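Local coordinates for protein type III restriction-modification enzyme EcoP15I Res subunit (Escherichia coli, PDB 4ZCF) that cleaves DNA 25-27 base pairs downstream of one of two inversely oriented CAGCAG sites, together with its methyltransferase subunits, using an ATP-dependent helicase-type motor, at residues V18-N23 / N262-L267; Y92-T97 / I250-T255; L349-E354 / Y364-T369; K696-E701 / S793-N798; D750-T755 / G761-V766. One frame throughout, in Å; residues are numbered along the deposited sequence.

How the contacts relate
Contact 1 joins the N-terminal helix 12-22 to strand 263-267, an outermost strand of a seven-stranded parallel sheet, and so closes a loop of more than 200 residues. Contact 2 falls within that loop: it packs helix 90-105 on strand 248-253 of the same sheet, and the two contacts touch. Further along, contact 3 is a short closure beside the DNA, in series with the first pair and about 45 Å between centres from contact 1. Contacts 4 and 5 belong to a helical region on the opposite side of the chain's centre from contact 3. Contact 4 brings helices 688-701 and 782-798 together; contact 5, between helices 745-756 and 760-769, falls within that span, touching it through K696 and V766.

Contact 1: V18-N23 / N262-L267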
# COMPACT_ATOMS: atom_id res chain seq x y z
N VAL C 18 0.01 -15.03 35.67
CA VAL C 18 1.07 -14.13 35.21
C VAL C 18 2.33 -14.47 35.99
O VAL C 18 3.37 -14.72 35.39
CB VAL C 18 0.71 -12.63 35.35
CG1 VAL C 18 1.81 -11.75 34.79
CG2 VAL C 18 -0.63 -12.30 34.69
N ASP C 19 2.21 -14.54 37.32
CA ASP C 19 3.26 -14.83 38.29
C ASP C 19 3.85 -16.22 38.06
O ASP C 19 5.07 -16.38 38.12
CB ASP C 19 2.72 -14.72 39.73
CG ASP C 19 2.25 -13.34 40.17
OD1 ASP C 19 2.25 -12.41 39.33
OD2 ASP C 19 1.85 -13.20 41.35
N ALA C 20 2.99 -17.22 37.77
CA ALA C 20 3.42 -18.58 37.54
C ALA C 20 4.39 -18.73 36.35
O ALA C 20 5.30 -19.56 36.44
CB ALA C 20 2.23 -19.51 37.43
N VAL C 21 4.26 -17.89 35.29
CA VAL C 21 5.19 -17.89 34.13
C VAL C 21 6.42 -17.05 34.49
O VAL C 21 7.54 -17.41 34.12
CB VAL C 21 4.53 -17.42 32.80
CG1 VAL C 21 5.49 -17.52 31.62
CG2 VAL C 21 3.26 -18.21 32.50
N MET C 22 6.21 -15.93 35.21
CA MET C 22 7.30 -15.05 35.64
C MET C 22 8.30 -15.72 36.62
O MET C 22 9.51 -15.47 36.52
CB MET C 22 6.77 -13.73 36.21
CG MET C 22 6.29 -12.72 35.16
SD MET C 22 7.27 -12.63 33.63
CE MET C 22 8.76 -11.85 34.21
N ASN C 23 7.78 -16.58 37.54
CA ASN C 23 8.58 -17.30 38.55
C ASN C 23 9.57 -18.34 37.95
O ASN C 23 10.56 -18.66 38.60
CB ASN C 23 7.70 -17.91 39.63
CG ASN C 23 6.98 -16.94 40.51
OD1 ASN C 23 7.52 -15.91 40.93
ND2 ASN C 23 5.73 -17.28 40.86
N ASN C 262 5.80 -28.61 30.90
CA ASN C 262 6.15 -27.99 32.18
C ASN C 262 4.90 -27.27 32.71
O ASN C 262 4.72 -26.08 32.42
CB ASN C 262 7.36 -27.06 32.05
CG ASN C 262 8.67 -27.79 31.84
OD1 ASN C 262 9.17 -28.46 32.74
ND2 ASN C 262 9.26 -27.67 30.67
N LEU C 263 4.01 -27.99 33.41
CA LEU C 263 2.78 -27.40 33.93
C LEU C 263 3.10 -26.47 35.08
O LEU C 263 3.61 -26.89 36.13
CB LEU C 263 1.70 -28.43 34.28
CG LEU C 263 0.39 -27.86 34.82
CD1 LEU C 263 -0.30 -26.96 33.81
CD2 LEU C 263 -0.54 -28.97 35.26
N VAL C 264 2.83 -25.19 34.85
CA VAL C 264 3.15 -24.09 35.75
C VAL C 264 1.91 -23.51 36.46
O VAL C 264 2.02 -23.05 37.60
CB VAL C 264 4.01 -23.09 34.95
CG1 VAL C 264 3.33 -21.75 34.70
CG2 VAL C 264 5.38 -22.93 35.56
N TYR C 265 0.73 -23.59 35.82
CA TYR C 265 -0.51 -23.06 36.37
C TYR C 265 -1.71 -23.87 35.87
O TYR C 265 -1.76 -24.22 34.70
CB TYR C 265 -0.63 -21.55 36.04
CG TYR C 265 -1.88 -20.89 36.59
CD1 TYR C 265 -2.00 -20.60 37.95
CD2 TYR C 265 -2.95 -20.57 35.76
CE1 TYR C 265 -3.17 -20.06 38.47
CE2 TYR C 265 -4.12 -20.02 36.26
CZ TYR C 265 -4.22 -19.75 37.62
OH TYR C 265 -5.36 -19.18 38.13
N ARG C 266 -2.68 -24.16 36.75
CA ARG C 266 -3.91 -24.88 36.44
C ARG C 266 -5.16 -24.32 37.15
O ARG C 266 -5.31 -24.43 38.37
CB ARG C 266 -3.75 -26.39 36.68
CG ARG C 266 -4.89 -27.24 36.11
CD ARG C 266 -4.38 -28.51 35.48
NE ARG C 266 -3.79 -29.43 36.47
CZ ARG C 266 -4.43 -30.45 37.02
NH1 ARG C 266 -5.69 -30.72 36.69
NH2 ARG C 266 -3.82 -31.23 37.90
N LEU C 267 -6.04 -23.72 36.35
CA LEU C 267 -7.33 -23.19 36.75
C LEU C 267 -8.30 -23.98 35.91
O LEU C 267 -8.43 -23.71 34.72
CB LEU C 267 -7.44 -21.68 36.44
CG LEU C 267 -8.79 -21.02 36.72
CD1 LEU C 267 -9.06 -20.90 38.23
CD2 LEU C 267 -8.86 -19.68 36.08
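A20 on helix 12-22 faces V264 on strand 263-267, their CA atoms 5.8 Å apart. The helix runs nearly antiparallel to the strand, at 170°, with the segment axes approaching to 7.4 Å. The strand is an outermost one of the seven-stranded parallel sheet in the helicase-type domain, a P-loop NTPase core, and the N-terminal helix lies against it. No hydrogen bond crosses this buried interface, where methyl groups meet one another and backbone carbonyl oxygens.

V264 carries most of it on the strand side. Both of its methyls gather round the carbonyl oxygen of A20, and V264 CG1 also meets A20 CB at 3.7 Å. The V21 side chain crosses that of V264 at about a right angle and touches only loosely, V21 CG2 lying 4.2 Å from V264 CG1. N64 of helix 50-64 donates through ND2 to the V264 carbonyl oxygen and also touches A20.

Y265 uses the root of its side chain rather than its hydroxyl. Its CG stands opposite the backbone N (chi1 -179°), carrying the ring on toward a weak hydrogen bond between Y265 OH and the carbonyl oxygen of H13, while Y265 CB rests against A20 CB at 3.8 Å.

Contact 2: Y92-T97 / I250-T255; sequences YTYIKT and IRYGAT. With AMP (adenosine monophosphate), chain H.
Aromatic contact dominates where Y94 meets Y252. The Y94 ring turns an edge toward the Y252 face, with centroids 5.4 Å apart and planes at 56°. A CH-pi contact accompanies it: Y94 CB sits over that face, 3.5 Å from the centroid of the Y252 ring. With chi1 at 75°, the Y94 ring is tucked between its backbone N and carbonyl carbon, and its hydroxyl is hydrogen-bonded to OD2 of the AMP-binding D226.

No hydrogen bond joins the two segments. Within the helix T97 OG1 donates to T93 O at 2.6 Å, and T97 N reaches the same oxygen from the opposite face of the carbonyl plane; T93 OG1 is hydrogen-bonded back to G89 O of the P-loop. Nucleotide contact comes from Y92, whose CB lies 3.7 Å from N6 of AMP.

Helix 90-105, which follows the P-loop, thus packs on strand 248-253, itself held between strands 222-226 and 79-84, while V21 of helix 12-22 touches both T97 and Y252.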
# COMPACT_ATOMS: atom_id res chain seq x y z
N TYR C 92 -6.11 -12.18 28.03
CA TYR C 92 -5.61 -11.09 28.88
C TYR C 92 -4.32 -11.51 29.64
O TYR C 92 -3.37 -10.73 29.68
CB TYR C 92 -6.68 -10.62 29.87
CG TYR C 92 -6.15 -9.60 30.86
CD1 TYR C 92 -6.05 -8.26 30.52
CD2 TYR C 92 -5.72 -9.99 32.13
CE1 TYR C 92 -5.54 -7.33 31.42
CE2 TYR C 92 -5.20 -9.07 33.03
CZ TYR C 92 -5.11 -7.74 32.67
OH TYR C 92 -4.57 -6.83 33.56
N THR C 93 -4.32 -12.74 30.22
CA THR C 93 -3.21 -13.32 30.98
C THR C 93 -1.93 -13.44 30.15
O THR C 93 -0.88 -12.98 30.59
CB THR C 93 -3.64 -14.62 31.68
OG1 THR C 93 -4.69 -14.34 32.62
CG2 THR C 93 -2.48 -15.32 32.38
N TYR C 94 -2.01 -14.04 28.94
CA TYR C 94 -0.83 -14.14 28.09
C TYR C 94 -0.32 -12.80 27.59
O TYR C 94 0.88 -12.62 27.43
CB TYR C 94 -0.95 -15.24 27.01
CG TYR C 94 -1.82 -15.02 25.79
CD1 TYR C 94 -1.53 -14.00 24.87
CD2 TYR C 94 -2.77 -15.96 25.41
CE1 TYR C 94 -2.26 -13.86 23.69
CE2 TYR C 94 -3.50 -15.83 24.24
CZ TYR C 94 -3.25 -14.77 23.38
OH TYR C 94 -3.98 -14.66 22.22
N ILE C 95 -1.23 -11.83 27.40
CA ILE C 95 -0.85 -10.49 26.99
C ILE C 95 -0.15 -9.79 28.15
O ILE C 95 0.93 -9.23 27.96
CB ILE C 95 -2.04 -9.68 26.39
CG1 ILE C 95 -2.47 -10.29 25.04
CG2 ILE C 95 -1.64 -8.23 26.21
CD1 ILE C 95 -3.91 -9.98 24.59
N LYS C 96 -0.72 -9.89 29.37
CA LYS C 96 -0.10 -9.30 30.56
C LYS C 96 1.28 -9.91 30.82
O LYS C 96 2.18 -9.18 31.21
CB LYS C 96 -1.01 -9.39 31.80
CG LYS C 96 -0.59 -8.39 32.86
CD LYS C 96 -1.50 -8.38 34.09
CE LYS C 96 -0.73 -8.05 35.35
NZ LYS C 96 0.06 -6.78 35.22
N THR C 97 1.46 -11.21 30.53
CA THR C 97 2.75 -11.89 30.67
C THR C 97 3.78 -11.33 29.66
O THR C 97 4.94 -11.13 30.03
CB THR C 97 2.58 -13.41 30.58
OG1 THR C 97 1.44 -13.82 31.32
CG2 THR C 97 3.79 -14.15 31.10
N ILE C 250 5.17 -20.72 25.38
CA ILE C 250 4.15 -20.72 26.44
C ILE C 250 2.78 -21.08 25.85
O ILE C 250 2.23 -20.29 25.08
CB ILE C 250 4.14 -19.44 27.34
CG1 ILE C 250 5.55 -18.85 27.59
CG2 ILE C 250 3.47 -19.78 28.67
CD1 ILE C 250 6.08 -17.83 26.59
N ARG C 251 2.24 -22.29 26.18
CA ARG C 251 0.97 -22.82 25.66
C ARG C 251 -0.19 -22.52 26.59
O ARG C 251 -0.08 -22.73 27.80
CB ARG C 251 1.04 -24.33 25.36
CG ARG C 251 2.25 -24.80 24.55
CD ARG C 251 2.17 -26.28 24.18
NE ARG C 251 2.15 -27.16 25.35
CZ ARG C 251 1.96 -28.48 25.32
NH1 ARG C 251 1.77 -29.10 24.16
NH2 ARG C 251 1.95 -29.18 26.45
N TYR C 252 -1.31 -22.03 26.03
CA TYR C 252 -2.47 -21.61 26.81
C TYR C 252 -3.73 -22.24 26.32
O TYR C 252 -4.07 -22.11 25.14
CB TYR C 252 -2.65 -20.08 26.75
CG TYR C 252 -1.54 -19.32 27.43
CD1 TYR C 252 -0.35 -19.04 26.77
CD2 TYR C 252 -1.70 -18.80 28.72
CE1 TYR C 252 0.66 -18.30 27.37
CE2 TYR C 252 -0.69 -18.07 29.34
CZ TYR C 252 0.50 -17.84 28.67
OH TYR C 252 1.51 -17.15 29.27
N GLY C 253 -4.44 -22.87 27.24
CA GLY C 253 -5.70 -23.51 26.89
C GLY C 253 -6.35 -24.27 28.01
O GLY C 253 -5.86 -24.29 29.13
N ALA C 254 -7.47 -24.89 27.67
CA ALA C 254 -8.28 -25.69 28.57
C ALA C 254 -8.10 -27.19 28.27
O ALA C 254 -8.48 -28.04 29.08
CB ALA C 254 -9.73 -25.29 28.42
N THR C 255 -7.50 -27.51 27.08
CA THR C 255 -7.27 -28.89 26.63
C THR C 255 -5.82 -29.18 26.25
O THR C 255 -5.24 -28.53 25.38
CB THR C 255 -8.26 -29.28 25.51
OG1 THR C 255 -9.57 -28.86 25.87
CG2 THR C 255 -8.26 -30.78 25.22
P AMP H . -9.18 -16.63 22.48
O1P AMP H . -9.41 -17.91 21.76
O2P AMP H . -8.76 -17.07 23.83
O3P AMP H . -7.94 -16.08 21.88
O5' AMP H . -10.41 -15.62 22.42
C5' AMP H . -11.00 -15.14 23.62
C4' AMP H . -11.48 -13.73 23.48
O4' AMP H . -12.06 -13.26 24.72
C3' AMP H . -10.34 -12.81 23.19
O3' AMP H . -10.20 -12.67 21.78
C2' AMP H . -10.65 -11.55 23.88
O2' AMP H . -11.34 -10.65 23.00
C1' AMP H . -11.59 -11.91 24.99
N9 AMP H . -11.03 -11.79 26.28
C8 AMP H . -10.06 -12.57 26.72
N7 AMP H . -9.76 -12.24 28.01
C5 AMP H . -10.70 -11.18 28.38
C6 AMP H . -11.00 -10.37 29.52
N6 AMP H . -10.26 -10.52 30.72
N1 AMP H . -11.99 -9.45 29.43
C2 AMP H . -12.69 -9.28 28.32
N3 AMP H . -12.47 -9.99 27.22
C4 AMP H . -11.51 -10.94 27.17

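Contact 3: L349-E354 / Y364-T369. With nucleotides of chain E.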
# COMPACT_ATOMS: atom_id res chain seq x y z
N LEU C 349 -25.48 -30.63 1.88
CA LEU C 349 -26.80 -30.03 2.12
C LEU C 349 -26.78 -28.50 2.12
O LEU C 349 -25.71 -27.90 2.30
CB LEU C 349 -27.44 -30.57 3.42
CG LEU C 349 -27.74 -32.07 3.49
CD1 LEU C 349 -28.25 -32.46 4.86
CD2 LEU C 349 -28.75 -32.51 2.43
N SER C 350 -27.97 -27.87 1.96
CA SER C 350 -28.21 -26.42 1.91
C SER C 350 -27.73 -25.59 3.13
O SER C 350 -27.62 -24.36 3.02
CB SER C 350 -29.67 -26.13 1.59
OG SER C 350 -30.51 -26.43 2.69
N ASN C 351 -27.46 -26.24 4.28
CA ASN C 351 -26.96 -25.57 5.48
C ASN C 351 -25.46 -25.77 5.69
O ASN C 351 -24.90 -25.22 6.63
CB ASN C 351 -27.76 -25.92 6.74
CG ASN C 351 -28.25 -27.34 6.88
OD1 ASN C 351 -27.54 -28.33 6.63
ND2 ASN C 351 -29.46 -27.48 7.37
N GLY C 352 -24.84 -26.52 4.78
CA GLY C 352 -23.42 -26.82 4.80
C GLY C 352 -23.06 -28.17 5.39
O GLY C 352 -21.87 -28.48 5.52
N ILE C 353 -24.08 -28.98 5.74
CA ILE C 353 -23.87 -30.33 6.28
C ILE C 353 -23.39 -31.31 5.18
O ILE C 353 -24.11 -31.57 4.21
CB ILE C 353 -25.06 -30.84 7.16
CG1 ILE C 353 -25.04 -30.14 8.55
CG2 ILE C 353 -25.07 -32.38 7.31
CD1 ILE C 353 -26.37 -30.15 9.33
N GLU C 354 -22.14 -31.80 5.33
CA GLU C 354 -21.51 -32.74 4.41
C GLU C 354 -21.71 -34.15 4.93
O GLU C 354 -21.35 -34.45 6.08
CB GLU C 354 -20.02 -32.42 4.27
N TYR C 364 -36.67 -35.07 12.18
CA TYR C 364 -37.52 -34.39 13.16
C TYR C 364 -36.86 -33.15 13.78
O TYR C 364 -37.53 -32.38 14.47
CB TYR C 364 -38.05 -35.37 14.21
CG TYR C 364 -39.22 -36.19 13.72
CD1 TYR C 364 -40.51 -35.67 13.69
CD2 TYR C 364 -39.04 -37.49 13.26
CE1 TYR C 364 -41.59 -36.42 13.23
CE2 TYR C 364 -40.11 -38.26 12.80
CZ TYR C 364 -41.38 -37.72 12.78
OH TYR C 364 -42.44 -38.47 12.33
N SER C 365 -35.55 -32.95 13.52
CA SER C 365 -34.77 -31.80 13.99
C SER C 365 -35.18 -30.54 13.22
O SER C 365 -35.20 -29.45 13.78
CB SER C 365 -33.28 -32.04 13.78
OG SER C 365 -32.83 -33.24 14.41
N TYR C 366 -35.53 -30.73 11.93
CA TYR C 366 -35.92 -29.68 10.98
C TYR C 366 -37.43 -29.38 10.99
O TYR C 366 -37.92 -28.66 10.11
CB TYR C 366 -35.39 -30.03 9.57
CG TYR C 366 -33.88 -30.22 9.56
CD1 TYR C 366 -33.03 -29.13 9.37
CD2 TYR C 366 -33.31 -31.47 9.80
CE1 TYR C 366 -31.64 -29.29 9.40
CE2 TYR C 366 -31.93 -31.63 9.84
CZ TYR C 366 -31.10 -30.54 9.63
OH TYR C 366 -29.73 -30.70 9.67
N ASP C 367 -38.16 -29.89 12.02
CA ASP C 367 -39.60 -29.71 12.20
C ASP C 367 -39.94 -28.26 12.57
O ASP C 367 -39.35 -27.70 13.49
CB ASP C 367 -40.13 -30.70 13.26
CG ASP C 367 -41.64 -30.65 13.43
OD1 ASP C 367 -42.34 -31.32 12.64
OD2 ASP C 367 -42.11 -29.94 14.34
N GLN C 368 -40.91 -27.68 11.83
CA GLN C 368 -41.37 -26.30 12.00
C GLN C 368 -41.99 -26.01 13.37
O GLN C 368 -41.75 -24.94 13.92
CB GLN C 368 -42.35 -25.93 10.90
N THR C 369 -42.78 -26.96 13.91
CA THR C 369 -43.44 -26.81 15.21
C THR C 369 -42.43 -26.83 16.39
O THR C 369 -42.56 -26.01 17.30
CB THR C 369 -44.53 -27.86 15.38
P DT E 3 -20.11 -30.53 8.47
OP1 DT E 3 -20.60 -29.45 9.37
OP2 DT E 3 -21.11 -31.49 7.94
O5' DT E 3 -19.38 -29.95 7.16
C5' DT E 3 -18.72 -28.69 7.02
C4' DT E 3 -17.57 -28.49 8.00
O4' DT E 3 -16.54 -29.50 7.86
C3' DT E 3 -16.87 -27.15 7.79
O3' DT E 3 -16.96 -26.34 8.95
C2' DT E 3 -15.44 -27.50 7.42
C1' DT E 3 -15.25 -28.92 7.90
N1 DT E 3 -14.29 -29.68 7.02
C2 DT E 3 -12.92 -29.59 7.24
O2 DT E 3 -12.41 -28.95 8.15
N3 DT E 3 -12.14 -30.32 6.37
C4 DT E 3 -12.57 -31.11 5.31
O4 DT E 3 -11.75 -31.71 4.63
C5 DT E 3 -14.00 -31.13 5.11
C7 DT E 3 -14.61 -31.94 4.00
C6 DT E 3 -14.78 -30.44 5.96
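The backbones stay far apart, N351 CA to Y366 CA 11.3 Å, and the contact is made by side chains reaching from both sides: the far end of the Y366 ring meets N351 and I353. The loop it reaches is a beta hairpin end, a type I turn from L349 to G352 with a G1 bulge: G352 N donates to L349 O, L349 N to I353 O, and G352 takes the positive phi of the bulge position (99°).

N351 and Y366 extend from opposite directions. The planes of the N351 amide and the ring are 24° apart, with N351 ND2 3.5 Å from Y366 CE1, while ND2 is hydrogen-bonded to D405 OD2. I353 CD1 meets Y366 OH at 3.4 Å. Beyond Y366, D367 is the N-cap of helix 368-389, its OD2 accepting from L370 N.

On its other side the hairpin meets the DNA through its backbone: E354 N donates to phosphate oxygen OP2 of DT3 of chain E, 2.8 Å away, with an N-H...O angle of 155°.

Contact 4: K696-E701 / S793-N798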
# COMPACT_ATOMS: atom_id res chain seq x y z
N LYS C 696 11.04 6.58 56.09
CA LYS C 696 12.46 6.40 56.40
C LYS C 696 12.64 5.34 57.50
O LYS C 696 13.50 4.47 57.38
CB LYS C 696 13.11 7.74 56.81
CG LYS C 696 14.61 7.67 57.14
CD LYS C 696 15.42 8.82 56.53
CE LYS C 696 15.34 10.12 57.30
NZ LYS C 696 16.11 11.20 56.63
N SER C 697 11.81 5.41 58.57
CA SER C 697 11.81 4.48 59.71
C SER C 697 11.56 3.05 59.23
O SER C 697 12.34 2.16 59.58
CB SER C 697 10.77 4.90 60.74
OG SER C 697 11.08 6.17 61.27
N PHE C 698 10.51 2.85 58.39
CA PHE C 698 10.15 1.57 57.79
C PHE C 698 11.32 1.05 56.91
O PHE C 698 11.62 -0.14 56.92
CB PHE C 698 8.85 1.69 56.96
CG PHE C 698 8.82 0.83 55.72
CD1 PHE C 698 8.53 -0.53 55.80
CD2 PHE C 698 9.12 1.36 54.47
CE1 PHE C 698 8.58 -1.34 54.66
CE2 PHE C 698 9.14 0.55 53.33
CZ PHE C 698 8.85 -0.79 53.43
N MET C 699 11.94 1.96 56.14
CA MET C 699 13.04 1.64 55.23
C MET C 699 14.29 1.12 55.96
O MET C 699 14.93 0.20 55.45
CB MET C 699 13.37 2.86 54.35
CG MET C 699 13.74 2.49 52.94
SD MET C 699 12.47 1.55 52.07
CE MET C 699 13.46 0.74 50.91
N LEU C 700 14.61 1.70 57.14
CA LEU C 700 15.76 1.33 57.98
C LEU C 700 15.51 0.02 58.74
O LEU C 700 16.43 -0.79 58.87
CB LEU C 700 16.12 2.48 58.95
CG LEU C 700 16.62 3.79 58.34
CD1 LEU C 700 16.35 4.96 59.25
CD2 LEU C 700 18.09 3.73 58.00
N GLU C 701 14.26 -0.19 59.23
CA GLU C 701 13.80 -1.39 59.93
C GLU C 701 13.86 -2.61 59.00
O GLU C 701 14.14 -3.72 59.46
CB GLU C 701 12.38 -1.20 60.44
N SER C 793 2.80 -1.49 53.67
CA SER C 793 1.37 -1.69 53.94
C SER C 793 1.17 -2.27 55.35
O SER C 793 0.33 -1.76 56.10
CB SER C 793 0.75 -2.62 52.91
OG SER C 793 -0.33 -2.00 52.22
N LYS C 794 1.97 -3.31 55.72
CA LYS C 794 1.95 -3.96 57.03
C LYS C 794 2.36 -2.98 58.13
O LYS C 794 1.66 -2.85 59.14
CB LYS C 794 2.86 -5.18 57.04
N TYR C 795 3.47 -2.24 57.90
CA TYR C 795 4.01 -1.24 58.82
C TYR C 795 2.95 -0.21 59.14
O TYR C 795 2.77 0.11 60.32
CB TYR C 795 5.27 -0.58 58.21
CG TYR C 795 5.98 0.36 59.15
CD1 TYR C 795 5.55 1.67 59.32
CD2 TYR C 795 7.13 -0.04 59.84
CE1 TYR C 795 6.21 2.55 60.18
CE2 TYR C 795 7.81 0.83 60.69
CZ TYR C 795 7.34 2.13 60.85
OH TYR C 795 8.01 3.00 61.68
N LEU C 796 2.26 0.31 58.10
CA LEU C 796 1.19 1.31 58.18
C LEU C 796 0.02 0.85 59.07
O LEU C 796 -0.51 1.65 59.83
CB LEU C 796 0.68 1.67 56.78
N LEU C 797 -0.35 -0.45 58.98
CA LEU C 797 -1.40 -1.08 59.79
C LEU C 797 -0.98 -1.19 61.27
O LEU C 797 -1.70 -0.71 62.14
CB LEU C 797 -1.74 -2.47 59.20
CG LEU C 797 -2.79 -3.34 59.92
CD1 LEU C 797 -4.18 -2.69 59.90
CD2 LEU C 797 -2.88 -4.71 59.29
N ASN C 798 0.21 -1.80 61.52
CA ASN C 798 0.81 -2.02 62.85
C ASN C 798 1.03 -0.76 63.68
O ASN C 798 1.03 -0.84 64.91
CB ASN C 798 2.14 -2.79 62.72
CG ASN C 798 2.00 -4.23 62.27
OD1 ASN C 798 0.97 -4.88 62.46
ND2 ASN C 798 3.07 -4.77 61.71
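The Y795 ring receives F698 on one face, with F698 CB 3.8 Å from the centroid and above the middle of the ring, only 11° off its normal: a CH-pi contact. The F698 ring also points an edge at that face in an offset edge-to-face pair, centroids 6.0 Å apart and planes at 67°. The pair joins helix 688-701 to helix 782-798 in an all-helical part of the chain, far from the nucleotide and the DNA.

Y795 reaches over with CG opposite its backbone N (chi1 -174°), which sends the ring across the other helix, with Y795 CE2 3.8 Å from F698 CA. Beyond Y795 the F698 ring meets those of F695 and F792, forming an aromatic cluster between the helices, and I788 of helix 782-798 also touches F698.

At the far end of the tyrosine the neighbour is carbon. S697 OG is hydrogen-bonded to the carbonyl oxygen of S693 in its own helix; S697 CB lies 3.5 Å from Y795 OH.

Contact 5: D750-T755 / G761-V766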
# COMPACT_ATOMS: atom_id res chain seq x y z
N ASP C 750 9.49 5.49 39.31
CA ASP C 750 8.24 5.71 38.59
C ASP C 750 7.26 4.54 38.86
O ASP C 750 6.08 4.77 39.14
CB ASP C 750 8.50 5.92 37.08
CG ASP C 750 8.81 7.35 36.66
OD1 ASP C 750 9.90 7.85 36.99
OD2 ASP C 750 7.97 7.96 35.96
N ASN C 751 7.80 3.30 38.83
CA ASN C 751 7.06 2.06 39.11
C ASN C 751 6.69 1.96 40.60
O ASN C 751 5.62 1.44 40.93
CB ASN C 751 7.89 0.85 38.68
N LEU C 752 7.57 2.49 41.48
CA LEU C 752 7.38 2.51 42.93
C LEU C 752 6.25 3.48 43.33
O LEU C 752 5.28 3.02 43.94
CB LEU C 752 8.71 2.82 43.66
CG LEU C 752 8.74 2.66 45.20
CD1 LEU C 752 8.52 1.23 45.62
CD2 LEU C 752 10.03 3.20 45.79
N SER C 753 6.32 4.77 42.93
CA SER C 753 5.29 5.82 43.19
C SER C 753 3.89 5.35 42.83
O SER C 753 2.95 5.59 43.59
CB SER C 753 5.59 7.08 42.38
OG SER C 753 6.93 7.53 42.50
N GLN C 754 3.74 4.69 41.66
CA GLN C 754 2.49 4.17 41.11
C GLN C 754 1.90 3.04 41.94
O GLN C 754 0.71 2.74 41.80
CB GLN C 754 2.70 3.71 39.67
N THR C 755 2.71 2.43 42.82
CA THR C 755 2.27 1.33 43.67
C THR C 755 2.01 1.69 45.13
O THR C 755 1.04 1.17 45.71
CB THR C 755 3.28 0.18 43.59
N GLY C 761 9.88 12.72 44.76
CA GLY C 761 10.86 13.52 45.50
C GLY C 761 11.13 13.05 46.91
O GLY C 761 12.27 13.12 47.37
N THR C 762 10.09 12.57 47.62
CA THR C 762 10.23 12.09 49.00
C THR C 762 10.86 10.69 49.07
O THR C 762 11.54 10.39 50.05
CB THR C 762 8.95 12.29 49.80
OG1 THR C 762 7.94 11.45 49.26
CG2 THR C 762 8.49 13.76 49.82
N LEU C 763 10.65 9.85 48.02
CA LEU C 763 11.23 8.51 47.88
C LEU C 763 12.71 8.68 47.55
O LEU C 763 13.56 7.96 48.08
CB LEU C 763 10.55 7.75 46.72
CG LEU C 763 9.14 7.22 46.93
CD1 LEU C 763 8.54 6.70 45.64
CD2 LEU C 763 9.12 6.15 47.99
N HIS C 764 13.03 9.64 46.68
CA HIS C 764 14.39 9.96 46.28
C HIS C 764 15.18 10.56 47.46
O HIS C 764 16.36 10.25 47.62
CB HIS C 764 14.34 10.91 45.08
CG HIS C 764 15.67 11.47 44.69
ND1 HIS C 764 16.64 10.67 44.11
CD2 HIS C 764 16.13 12.73 44.77
CE1 HIS C 764 17.67 11.47 43.89
NE2 HIS C 764 17.41 12.72 44.27
N LYS C 765 14.53 11.41 48.28
CA LYS C 765 15.15 12.06 49.44
C LYS C 765 15.59 11.05 50.50
O LYS C 765 16.72 11.14 50.98
CB LYS C 765 14.21 13.12 50.05
CG LYS C 765 14.37 14.51 49.43
CD LYS C 765 13.23 15.44 49.85
CE LYS C 765 12.97 16.55 48.85
NZ LYS C 765 14.07 17.55 48.78
N VAL C 766 14.71 10.08 50.85
CA VAL C 766 15.01 9.03 51.82
C VAL C 766 16.14 8.13 51.31
O VAL C 766 17.13 7.97 52.01
CB VAL C 766 13.78 8.25 52.34
CG1 VAL C 766 12.88 9.13 53.19
CG2 VAL C 766 12.99 7.60 51.21
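Two consecutive helices, 745-756 and 760-769, are joined by a short linker and fold against each other so that L763 of the second lodges on L752 and S753 of the first. The contact is buried and small, and no hydrogen bond crosses it.

The branches of L763 divide the work. Its CD1 lies between two neighbours on the first helix, 3.6 Å from S753 OG and 3.8 Å from L752 CD2. Its other methyl, L763 CD2, also meets L752 CD2, at 3.8 Å. The two leucines cross at a slant. L752 reaches over with CG opposite its backbone N (chi1 -171°), whereas in L763 CG sits opposite the carbonyl carbon (chi1 -74°), and the ends of the two side chains come together. S753 OG meets L763 purely as a van der Waals neighbour; its hydrogen bond goes to the carbonyl oxygen of L749, one turn earlier in the same helix.

L763 also touches L749 and I756 of helix 745-756, and L752 touches F767 further along the second helix. Another side of helix 760-769 meets a neighbouring subunit, where H764 pairs edge-to-face with F532 of that subunit while its ND1 is hydrogen-bonded to Y745 OH of its own chain. Helix 688-701 completes the surroundings: F695 lies against both L763 and V766, and L692 also touches V766.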